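Local coordinates for protein adenylate kinase (Thermus thermophilus, PDB 3CM0) that probably catalyses the reversible transfer of the terminal phosphate of ATP to AMP, giving two ADP, in cellular energy homeostasis and adenine nucleotide metabolism, at residues A[61-65]-A[66-70]; A[22-25]-A[26-30]; A[74-77]-A[78-82]; A[178-181]-A[182-186]; A[118-121]-A[122-126]. All blocks are in the same frame, centred on the assembly; numbering follows the deposited sequence.

How the interactions relate
All five contacts are local, each between neighbouring turns or across a bend. Interactions 1 and 3 lie near the surface at the two ends of helix 65-75, the first a proline-led helix start on the AMP side, the second an apolar turn into strand 79-83. Interactions 2, 4 and 5 are partly buried. The helix ends of 22-30 and 178-186 both stop at a glycine, carry an arginine salt bridge and touch each other through Leu28 and Ile186; interaction 2 also meets interaction 3 through Phe30 and Ile81. Interaction 5, its centre about 34 Å from that of interaction 1, lies mid-helix on the LID side without a glycine stop, but shares water-bridged arginine-glutamate chemistry with interaction 2.

Interaction 1 (A[61-65]-A[66-70]); sequences DLVPD and DLILE
Val63 and Leu67 make the main apolar contact. The CG1 methyl of Val63, placed anti to the backbone N (chi1 176°), comes to 3.5 Å from Leu67 CD2, a snug fit, and also lies 4.1 Å from Ile68 CG1. Beside it, the proline ring touches the next turn, with Pro64 CG 3.9 Å from Leu67 CB. The polar contacts start the helix. Pro64 O accepts Ile68 N at 3.2 Å, with Leu67 N as a weak second donor, and Leu69 N follows onto Asp65 O at 2.9 Å. Of the carboxylates, Asp66 folds back so that its OD1 sits 3.1 Å from Pro64 CB, while Asp65 OD1 is hydrogen-bonded to Gln91 NE2 and passes 4.1 Å from Ile68 CD1. Trimming Ile68 to an alanine would probably open a gap beside Val63, and between this turn and Thr35 and Phe85, which the isoleucine also touches. With Pro64 as N-cap, this is the first turn of helix 65-75, entered from the end of the NMP region, where Asp61, Leu62 and Val63 are predicted to bind AMP.

Interaction 2 (A[22-25]-A[26-30]); sequences SRLA and QELGF
Ala25 O takes one sound backbone bond and one weak one at the end of its helix. Phe30 N approaches it at 3.1 Å, in the carbonyl plane and on a lone pair, and Gly29 N adds the weak bond. Gly29 has a positive phi (81°), a conformation that a side chain would make too crowded, and this turn lets the chain swing back for the Phe30 bond. This brings Phe30 back against the last turn, with Phe30 CB 4.0 Å from Ala25 CA.

One turn earlier the charged groups pair. The extended chain of Arg23 lies across that of Glu27, and Arg23 NE gives a salt bridge to Glu27 OE2 at 3.1 Å, meeting the oxygen from above the carboxylate plane; the two flat groups are turned 59° apart. Water 1 closes the ring, accepting from Arg23 NH2 at 3.1 Å and donating to Glu27 OE2 at 2.8 Å. Both residues have further partners on helix 173-184: Arg23 NH1 a salt bridge to Asp174, Glu27 OE1 a hydrogen bond to Tyr177. Putting a leucine at Arg23 would probably take from Glu27 and Asp174 the cation they share and leave the water with one anchor fewer.

On the buried side Leu24 CD1 rests 3.8 Å from Leu28 CD1, and Leu24 continues onto Ile81 and Phe9 of the sheet. This is the glycine-terminated C-terminal end of the helix that follows the P-loop in this nucleotide kinase fold.

Interaction 3 (A[74-77]-A[78-82]); sequences EELA and ERVIF
Leu76 and Val80 meet across the bend where helix 65-75 gives way to strand 79-83, on the return leg of the long crossover that brings the chain from strand 31-33 to its parallel neighbour in the P-loop NTPase core. The contact is purely apolar: Leu76 CD2 stands 4.0 Å from Val80 CG1, and the two branched chains approach at a slant. Val80 puts CG1 between its backbone N and carbonyl carbon (chi1 59°), which turns that methyl to the leucine.

The bend brings Val80 round toward the end of the Leu76 side chain. Ala77 is extended, Glu78 then turns the chain with helix-like angles (phi -55°, psi -34°), and from Arg79 on the residues are in strand conformation.

Further out, the strand is fixed by its neighbours in the sheet. Val80 makes backbone hydrogen bonds with Gln5 and Val7, while Arg79 and Ile81 bond to Lys31 on the other flank. Val80 also packs on Ala6 and Leu33, and Leu76 leans on Thr102. Ile81 contacts Leu24 and Ala25 of helix 17-28.

Phe82, two residues along from Val80, lies next to the pair: the approach of Phe82 CZ to Leu76 CD2 is distant, at 4.5 Å, whereas Phe82 CE2 comes to 3.8 Å from Val80 CG1.

Interaction 4 (A[178-181]-A[182-186]); sequences ARIR and AALGI
Along one edge of the Arg181 guanidinium sits the C-terminal carboxylate of Ile186, held side-on by two nitrogens, one to each oxygen. Arg181 NE reaches Ile186 O at 3.0 Å in an almost straight bond (170°), with that oxygen exactly in the guanidinium plane. Arg181 NH2 makes the shorter salt bridge, 2.7 Å to Ile186 OXT, although this oxygen stands 24° out of the plane. A bend at chi3 (58°) turns the arginine back toward the chain end, and its aliphatic part follows closely, with Arg181 CB 3.3 Å from Ile186 O. Gripped at two points, the carboxylate is unlikely to rotate easily.

The backbone brings the terminus within reach. Arg181 O accepts two bonds, from Gly185 N at 2.7 Å and from Ile186 N at 3.2 Å; with the weak bond from Gly185 N to Ala182 O, this makes a Schellman motif. Gly185 is its C-prime residue, and its positive phi would press any side chain against the carbonyl of Leu184.

On the buried side Ile180 and Leu184 run side by side, Ile180 CG2 3.7 Å from Leu184 CD1. They carry the end of helix 173-184 onto the sheet, with Ile180 against Val167, Val110 and Phe9 and Leu184 against Val110 and Val7. Helix 17-28 flanks it, Leu24 touching Leu184 and Leu28 touching both Arg181 and Ile186.

Interaction 5 (A[118-121]-A[122-126]); sequences ELVR and RILRR
Arg122 lays its aliphatic chain over the carbonyl of Glu118, one turn back along helix 116-130, which leads into the LID region of the kinase. Arg122 CG lies 3.1 Å from Glu118 O, the same oxygen that takes Arg122 N at 2.9 Å, and from there the chain runs fully extended to the guanidinium. Arg122 NH1 is hydrogen-bonded to Gly14 O, tying the helix to the P-loop, whose Gly14 is predicted to bind ATP.

Arg121, on the more exposed side, turns back to the same glutamate. A bend at chi3 (86°) lets Arg121 NH1 make a salt bridge with Glu118 OE1 at 2.9 Å, meeting it on the syn side and close to the guanidinium plane. Arg121 O receives Arg125 N at 2.9 Å, as expected along a regular helix.

Leu119 is buried against Pro12 and Val114 and offers its carbonyl to the next turn: Ile123 N bonds to Leu119 O, with Ile123 CG1 packed over that oxygen at 3.2 Å. On the flank toward helix 137-160, Val120 CG1 and Leu124 CD1 lie alongside each other 3.7 Å apart, and both residues reach that helix, at Leu144 and Val140 respectively.

Water 2 links the charged groups, donating to Glu118 OE1 at 2.7 Å and accepting from Arg122 NE at 3.2 Å.

Interaction 1 (A[61-65]-A[66-70])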
# COMPACT_ATOMS: atom_id res chain seq x y z
N ASP A 61 18.76 -12.01 2.88
CA ASP A 61 18.86 -10.56 2.82
C ASP A 61 17.54 -9.94 2.31
O ASP A 61 16.68 -10.65 1.78
CB ASP A 61 19.98 -10.14 1.87
CG ASP A 61 21.37 -10.44 2.41
OD1 ASP A 61 21.50 -10.73 3.61
OD2 ASP A 61 22.33 -10.36 1.62
N LEU A 62 17.38 -8.63 2.48
CA LEU A 62 16.19 -7.97 1.96
C LEU A 62 16.58 -7.43 0.58
O LEU A 62 17.74 -7.05 0.38
CB LEU A 62 15.77 -6.80 2.84
CG LEU A 62 15.45 -7.03 4.32
CD1 LEU A 62 15.11 -5.69 4.95
CD2 LEU A 62 14.28 -8.01 4.47
N VAL A 63 15.64 -7.38 -0.36
CA VAL A 63 15.95 -6.83 -1.68
C VAL A 63 16.19 -5.34 -1.49
O VAL A 63 15.36 -4.65 -0.88
CB VAL A 63 14.79 -7.04 -2.67
CG1 VAL A 63 15.12 -6.36 -4.01
CG2 VAL A 63 14.55 -8.53 -2.86
N PRO A 64 17.34 -4.82 -1.97
CA PRO A 64 17.70 -3.40 -1.84
C PRO A 64 16.67 -2.46 -2.45
O PRO A 64 16.01 -2.77 -3.45
CB PRO A 64 19.05 -3.33 -2.54
CG PRO A 64 18.92 -4.37 -3.59
CD PRO A 64 18.31 -5.52 -2.82
N ASP A 65 16.55 -1.29 -1.85
CA ASP A 65 15.61 -0.32 -2.35
C ASP A 65 15.90 0.02 -3.80
O ASP A 65 14.98 0.27 -4.57
CB ASP A 65 15.65 0.98 -1.53
CG ASP A 65 14.91 0.87 -0.21
OD1 ASP A 65 14.19 -0.12 -0.01
OD2 ASP A 65 15.05 1.79 0.63
N ASP A 66 17.16 0.03 -4.21
CA ASP A 66 17.40 0.43 -5.60
C ASP A 66 16.80 -0.53 -6.61
O ASP A 66 16.37 -0.13 -7.70
CB ASP A 66 18.89 0.67 -5.84
CG ASP A 66 19.72 -0.57 -5.65
OD1 ASP A 66 19.24 -1.55 -5.03
OD2 ASP A 66 20.88 -0.56 -6.13
N LEU A 67 16.73 -1.80 -6.24
CA LEU A 67 16.15 -2.79 -7.13
C LEU A 67 14.63 -2.67 -7.12
O LEU A 67 13.97 -2.79 -8.15
CB LEU A 67 16.60 -4.18 -6.69
CG LEU A 67 16.11 -5.31 -7.59
CD1 LEU A 67 16.55 -5.01 -9.01
CD2 LEU A 67 16.68 -6.63 -7.11
N ILE A 68 14.04 -2.43 -5.96
CA ILE A 68 12.60 -2.26 -5.87
C ILE A 68 12.16 -1.04 -6.72
O ILE A 68 11.18 -1.10 -7.45
CB ILE A 68 12.18 -2.01 -4.39
CG1 ILE A 68 12.49 -3.26 -3.56
CG2 ILE A 68 10.70 -1.63 -4.32
CD1 ILE A 68 12.20 -3.09 -2.09
N LEU A 69 12.87 0.07 -6.58
CA LEU A 69 12.52 1.25 -7.37
C LEU A 69 12.76 1.00 -8.87
O LEU A 69 12.03 1.51 -9.69
CB LEU A 69 13.32 2.47 -6.89
CG LEU A 69 12.71 3.27 -5.71
CD1 LEU A 69 11.51 4.01 -6.20
CD2 LEU A 69 12.33 2.34 -4.55
N GLU A 70 13.79 0.22 -9.21
CA GLU A 70 14.03 -0.13 -10.62
C GLU A 70 12.82 -0.91 -11.18
O GLU A 70 12.34 -0.63 -12.29
CB GLU A 70 15.30 -0.98 -10.74
CG GLU A 70 15.46 -1.64 -12.17
CD GLU A 70 15.62 -0.61 -13.26
OE1 GLU A 70 16.20 0.46 -12.96
OE2 GLU A 70 15.21 -0.85 -14.42

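Interaction 2 (A[22-25]-A[26-30])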
# COMPACT_ATOMS: atom_id res chain seq x y z
N SER A 22 -8.01 -2.17 -4.96
CA SER A 22 -8.31 -3.10 -6.05
C SER A 22 -9.53 -2.67 -6.85
O SER A 22 -9.59 -2.84 -8.07
CB SER A 22 -8.50 -4.50 -5.49
OG SER A 22 -7.26 -5.04 -5.09
N ARG A 23 -10.52 -2.10 -6.17
CA ARG A 23 -11.70 -1.66 -6.87
C ARG A 23 -11.45 -0.40 -7.69
O ARG A 23 -11.94 -0.28 -8.82
CB ARG A 23 -12.86 -1.43 -5.91
CG ARG A 23 -14.06 -0.76 -6.57
CD ARG A 23 -15.27 -0.91 -5.68
NE ARG A 23 -16.43 -0.21 -6.20
CZ ARG A 23 -17.54 -0.01 -5.50
NH1 ARG A 23 -17.64 -0.47 -4.26
NH2 ARG A 23 -18.54 0.67 -6.03
N LEU A 24 -10.68 0.54 -7.15
CA LEU A 24 -10.39 1.75 -7.90
C LEU A 24 -9.57 1.36 -9.14
O LEU A 24 -9.72 1.95 -10.23
CB LEU A 24 -9.56 2.72 -7.03
CG LEU A 24 -9.27 4.08 -7.68
CD1 LEU A 24 -10.55 4.84 -7.89
CD2 LEU A 24 -8.28 4.87 -6.77
N ALA A 25 -8.70 0.36 -8.97
CA ALA A 25 -7.82 -0.12 -10.04
C ALA A 25 -8.64 -0.66 -11.19
O ALA A 25 -8.50 -0.23 -12.33
CB ALA A 25 -6.90 -1.22 -9.52
N GLN A 26 -9.50 -1.62 -10.85
CA GLN A 26 -10.37 -2.27 -11.83
C GLN A 26 -11.32 -1.30 -12.55
O GLN A 26 -11.52 -1.40 -13.76
CB GLN A 26 -11.17 -3.37 -11.14
CG GLN A 26 -10.30 -4.52 -10.61
CD GLN A 26 -11.11 -5.62 -9.92
OE1 GLN A 26 -12.07 -6.14 -10.49
NE2 GLN A 26 -10.72 -5.98 -8.71
N GLU A 27 -11.90 -0.35 -11.82
CA GLU A 27 -12.82 0.59 -12.42
C GLU A 27 -12.23 1.70 -13.25
O GLU A 27 -12.79 2.06 -14.28
CB GLU A 27 -13.73 1.20 -11.36
CG GLU A 27 -14.60 0.18 -10.67
CD GLU A 27 -15.72 0.80 -9.85
OE1 GLU A 27 -15.81 2.04 -9.79
OE2 GLU A 27 -16.51 0.03 -9.27
N LEU A 28 -11.09 2.25 -12.85
CA LEU A 28 -10.55 3.36 -13.63
C LEU A 28 -9.33 3.07 -14.50
O LEU A 28 -8.79 3.99 -15.14
CB LEU A 28 -10.25 4.55 -12.70
CG LEU A 28 -11.45 5.11 -11.94
CD1 LEU A 28 -11.03 6.40 -11.29
CD2 LEU A 28 -12.63 5.37 -12.87
N GLY A 29 -8.90 1.83 -14.53
CA GLY A 29 -7.77 1.44 -15.35
C GLY A 29 -6.39 1.72 -14.78
O GLY A 29 -5.47 2.07 -15.51
N PHE A 30 -6.24 1.61 -13.46
CA PHE A 30 -4.93 1.82 -12.84
C PHE A 30 -4.31 0.44 -12.68
O PHE A 30 -5.03 -0.53 -12.39
CB PHE A 30 -5.04 2.42 -11.42
CG PHE A 30 -5.36 3.88 -11.38
CD1 PHE A 30 -4.36 4.82 -11.06
CD2 PHE A 30 -6.64 4.35 -11.68
CE1 PHE A 30 -4.63 6.18 -11.02
CE2 PHE A 30 -6.93 5.72 -11.65
CZ PHE A 30 -5.91 6.65 -11.32
O HOH W 1 -18.49 1.92 -8.90

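Interaction 3 (A[74-77]-A[78-82])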
# COMPACT_ATOMS: atom_id res chain seq x y z
N GLU A 74 10.27 0.04 -14.21
CA GLU A 74 9.98 -0.90 -15.33
C GLU A 74 8.50 -1.19 -15.50
O GLU A 74 8.05 -1.64 -16.58
CB GLU A 74 10.72 -2.21 -15.10
CG GLU A 74 12.23 -2.04 -15.14
CD GLU A 74 12.96 -3.36 -14.87
OE1 GLU A 74 12.33 -4.44 -15.01
OE2 GLU A 74 14.18 -3.31 -14.55
N GLU A 75 7.75 -0.95 -14.41
CA GLU A 75 6.31 -1.17 -14.30
C GLU A 75 5.44 0.07 -14.33
O GLU A 75 4.23 -0.07 -14.45
CB GLU A 75 5.98 -1.92 -12.99
CG GLU A 75 6.50 -3.33 -12.87
CD GLU A 75 5.66 -4.32 -13.64
OE1 GLU A 75 4.41 -4.26 -13.53
OE2 GLU A 75 6.26 -5.16 -14.35
N LEU A 76 6.02 1.27 -14.23
CA LEU A 76 5.16 2.44 -14.28
C LEU A 76 4.45 2.33 -15.64
O LEU A 76 4.96 1.80 -16.64
CB LEU A 76 5.88 3.79 -14.28
CG LEU A 76 6.41 4.27 -12.93
CD1 LEU A 76 7.19 5.56 -13.14
CD2 LEU A 76 5.30 4.47 -11.93
N ALA A 77 3.25 2.88 -15.58
CA ALA A 77 2.28 3.01 -16.64
C ALA A 77 1.61 4.35 -16.43
O ALA A 77 1.86 5.04 -15.44
CB ALA A 77 1.28 1.90 -16.54
N GLU A 78 0.76 4.71 -17.37
CA GLU A 78 0.06 5.97 -17.33
C GLU A 78 -0.70 6.09 -16.01
O GLU A 78 -0.81 7.18 -15.46
CB GLU A 78 -0.94 6.08 -18.48
CG GLU A 78 -0.34 5.92 -19.87
CD GLU A 78 -1.39 5.63 -20.92
OE1 GLU A 78 -2.19 6.54 -21.25
OE2 GLU A 78 -1.43 4.48 -21.42
N ARG A 79 -1.21 4.97 -15.50
CA ARG A 79 -2.01 5.03 -14.25
C ARG A 79 -1.62 3.89 -13.33
O ARG A 79 -1.81 2.72 -13.66
CB ARG A 79 -3.50 4.93 -14.58
CG ARG A 79 -3.99 5.98 -15.53
CD ARG A 79 -5.49 5.79 -15.73
NE ARG A 79 -6.04 6.75 -16.69
CZ ARG A 79 -7.12 6.52 -17.42
NH1 ARG A 79 -7.78 5.37 -17.30
NH2 ARG A 79 -7.55 7.43 -18.28
N VAL A 80 -1.10 4.25 -12.14
CA VAL A 80 -0.62 3.24 -11.22
C VAL A 80 -1.13 3.50 -9.79
O VAL A 80 -1.27 4.67 -9.38
CB VAL A 80 0.95 3.28 -11.19
CG1 VAL A 80 1.43 4.70 -10.77
CG2 VAL A 80 1.50 2.24 -10.26
N ILE A 81 -1.33 2.39 -9.08
CA ILE A 81 -1.76 2.36 -7.66
C ILE A 81 -0.74 1.58 -6.85
O ILE A 81 -0.24 0.52 -7.26
CB ILE A 81 -3.18 1.75 -7.52
CG1 ILE A 81 -4.21 2.80 -7.99
CG2 ILE A 81 -3.44 1.31 -6.11
CD1 ILE A 81 -5.69 2.30 -7.93
N PHE A 82 -0.39 2.16 -5.69
CA PHE A 82 0.52 1.55 -4.76
C PHE A 82 -0.30 1.19 -3.53
O PHE A 82 -1.02 2.03 -3.02
CB PHE A 82 1.62 2.54 -4.37
CG PHE A 82 2.55 2.85 -5.54
CD1 PHE A 82 3.62 2.01 -5.82
CD2 PHE A 82 2.33 3.97 -6.34
CE1 PHE A 82 4.47 2.28 -6.88
CE2 PHE A 82 3.19 4.26 -7.42
CZ PHE A 82 4.26 3.41 -7.68

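Interaction 4 (A[178-181]-A[182-186])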
# COMPACT_ATOMS: atom_id res chain seq x y z
N ALA A 178 -17.01 5.79 -2.49
CA ALA A 178 -17.45 7.09 -2.96
C ALA A 178 -16.62 8.21 -2.33
O ALA A 178 -16.30 9.20 -2.99
CB ALA A 178 -18.96 7.32 -2.61
N ARG A 179 -16.29 8.06 -1.05
CA ARG A 179 -15.49 9.09 -0.39
C ARG A 179 -14.09 9.14 -0.96
O ARG A 179 -13.50 10.22 -1.10
CB ARG A 179 -15.41 8.82 1.13
CG ARG A 179 -16.77 8.96 1.84
CD ARG A 179 -16.71 8.35 3.27
NE ARG A 179 -18.03 8.35 3.91
CZ ARG A 179 -18.40 7.53 4.88
NH1 ARG A 179 -17.57 6.59 5.35
NH2 ARG A 179 -19.61 7.66 5.42
N ILE A 180 -13.53 7.98 -1.27
CA ILE A 180 -12.17 7.96 -1.85
C ILE A 180 -12.18 8.68 -3.22
O ILE A 180 -11.30 9.50 -3.51
CB ILE A 180 -11.68 6.51 -2.03
CG1 ILE A 180 -11.37 5.92 -0.67
CG2 ILE A 180 -10.45 6.45 -3.01
CD1 ILE A 180 -11.27 4.40 -0.65
N ARG A 181 -13.14 8.35 -4.09
CA ARG A 181 -13.20 9.01 -5.39
C ARG A 181 -13.37 10.52 -5.22
O ARG A 181 -12.71 11.32 -5.90
CB ARG A 181 -14.35 8.40 -6.24
CG ARG A 181 -14.06 6.96 -6.62
CD ARG A 181 -14.96 6.49 -7.75
NE ARG A 181 -14.82 7.33 -8.93
CZ ARG A 181 -15.31 7.01 -10.12
NH1 ARG A 181 -15.96 5.86 -10.28
NH2 ARG A 181 -15.16 7.84 -11.14
N ALA A 182 -14.24 10.94 -4.30
CA ALA A 182 -14.42 12.36 -4.07
C ALA A 182 -13.14 13.01 -3.57
O ALA A 182 -12.78 14.11 -4.03
CB ALA A 182 -15.51 12.60 -3.07
N ALA A 183 -12.46 12.35 -2.64
CA ALA A 183 -11.20 12.89 -2.11
C ALA A 183 -10.16 13.08 -3.23
O ALA A 183 -9.39 14.06 -3.24
CB ALA A 183 -10.64 11.93 -1.07
N LEU A 184 -10.07 12.10 -4.12
CA LEU A 184 -9.13 12.14 -5.25
C LEU A 184 -9.61 13.03 -6.41
O LEU A 184 -8.80 13.59 -7.16
CB LEU A 184 -8.91 10.72 -5.77
CG LEU A 184 -8.20 9.85 -4.73
CD1 LEU A 184 -8.20 8.39 -5.17
CD2 LEU A 184 -6.74 10.39 -4.52
N GLY A 185 -10.92 13.18 -6.55
CA GLY A 185 -11.46 13.99 -7.62
C GLY A 185 -11.52 13.23 -8.94
O GLY A 185 -11.53 13.84 -10.00
N ILE A 186 -11.56 11.90 -8.88
CA ILE A 186 -11.63 11.08 -10.09
C ILE A 186 -12.80 10.11 -10.07
O ILE A 186 -13.43 9.98 -9.01
CB ILE A 186 -10.35 10.25 -10.30
CG1 ILE A 186 -10.18 9.27 -9.13
CG2 ILE A 186 -9.15 11.19 -10.49
CD1 ILE A 186 -8.94 8.42 -9.20
OXT ILE A 186 -13.07 9.47 -11.12

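Interaction 5 (A[118-121]-A[122-126])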
# COMPACT_ATOMS: atom_id res chain seq x y z
N GLU A 118 -13.62 -0.39 16.38
CA GLU A 118 -14.24 -1.08 15.25
C GLU A 118 -13.20 -1.96 14.54
O GLU A 118 -13.52 -3.08 14.08
CB GLU A 118 -14.82 -0.06 14.24
CG GLU A 118 -16.02 0.74 14.82
CD GLU A 118 -17.24 -0.14 15.09
OE1 GLU A 118 -17.22 -1.32 14.70
OE2 GLU A 118 -18.23 0.35 15.69
N LEU A 119 -11.98 -1.46 14.40
CA LEU A 119 -10.97 -2.30 13.74
C LEU A 119 -10.78 -3.58 14.56
O LEU A 119 -10.74 -4.68 14.01
CB LEU A 119 -9.65 -1.58 13.65
CG LEU A 119 -9.53 -0.41 12.68
CD1 LEU A 119 -8.25 0.33 13.00
CD2 LEU A 119 -9.52 -0.92 11.25
N VAL A 120 -10.66 -3.43 15.88
CA VAL A 120 -10.49 -4.60 16.73
C VAL A 120 -11.68 -5.56 16.62
O VAL A 120 -11.50 -6.78 16.49
CB VAL A 120 -10.31 -4.18 18.20
CG1 VAL A 120 -10.27 -5.42 19.09
CG2 VAL A 120 -9.05 -3.35 18.37
N ARG A 121 -12.90 -5.02 16.68
CA ARG A 121 -14.07 -5.88 16.57
C ARG A 121 -14.06 -6.66 15.25
O ARG A 121 -14.31 -7.87 15.23
CB ARG A 121 -15.37 -5.05 16.61
CG ARG A 121 -15.71 -4.50 17.96
CD ARG A 121 -16.89 -3.54 17.83
NE ARG A 121 -18.18 -4.23 17.89
CZ ARG A 121 -19.20 -3.99 17.07
NH1 ARG A 121 -19.09 -3.07 16.12
NH2 ARG A 121 -20.33 -4.66 17.22
N ARG A 122 -13.76 -5.96 14.17
CA ARG A 122 -13.72 -6.59 12.85
C ARG A 122 -12.72 -7.71 12.77
O ARG A 122 -13.06 -8.83 12.35
CB ARG A 122 -13.34 -5.59 11.78
CG ARG A 122 -14.35 -4.54 11.51
CD ARG A 122 -13.85 -3.60 10.45
NE ARG A 122 -14.85 -2.57 10.18
CZ ARG A 122 -14.67 -1.57 9.32
NH1 ARG A 122 -13.53 -1.46 8.65
NH2 ARG A 122 -15.64 -0.68 9.15
N ILE A 123 -11.49 -7.40 13.17
CA ILE A 123 -10.41 -8.38 13.12
C ILE A 123 -10.73 -9.60 13.99
O ILE A 123 -10.59 -10.75 13.53
CB ILE A 123 -9.10 -7.74 13.56
CG1 ILE A 123 -8.69 -6.66 12.55
CG2 ILE A 123 -8.01 -8.82 13.69
CD1 ILE A 123 -7.56 -5.77 13.02
N LEU A 124 -11.17 -9.37 15.23
CA LEU A 124 -11.49 -10.49 16.11
C LEU A 124 -12.65 -11.32 15.56
O LEU A 124 -12.68 -12.55 15.72
CB LEU A 124 -11.78 -10.00 17.54
CG LEU A 124 -10.61 -9.37 18.31
CD1 LEU A 124 -11.09 -8.95 19.69
CD2 LEU A 124 -9.45 -10.36 18.44
N ARG A 125 -13.61 -10.68 14.90
CA ARG A 125 -14.72 -11.43 14.35
C ARG A 125 -14.29 -12.34 13.20
O ARG A 125 -14.65 -13.52 13.17
CB ARG A 125 -15.83 -10.50 13.85
CG ARG A 125 -17.00 -11.29 13.25
CD ARG A 125 -18.18 -10.42 12.90
NE ARG A 125 -19.23 -11.19 12.24
CZ ARG A 125 -19.18 -11.59 10.98
NH1 ARG A 125 -18.13 -11.28 10.22
NH2 ARG A 125 -20.17 -12.30 10.46
N ARG A 126 -13.55 -11.78 12.25
CA ARG A 126 -13.08 -12.57 11.12
C ARG A 126 -12.19 -13.71 11.65
O ARG A 126 -12.23 -14.83 11.13
CB ARG A 126 -12.31 -11.68 10.14
CG ARG A 126 -11.69 -12.43 8.96
CD ARG A 126 -10.81 -11.51 8.12
NE ARG A 126 -9.64 -11.02 8.86
CZ ARG A 126 -8.51 -11.71 9.03
NH1 ARG A 126 -8.38 -12.93 8.52
NH2 ARG A 126 -7.51 -11.18 9.73
O HOH W 2 -17.22 -2.65 12.30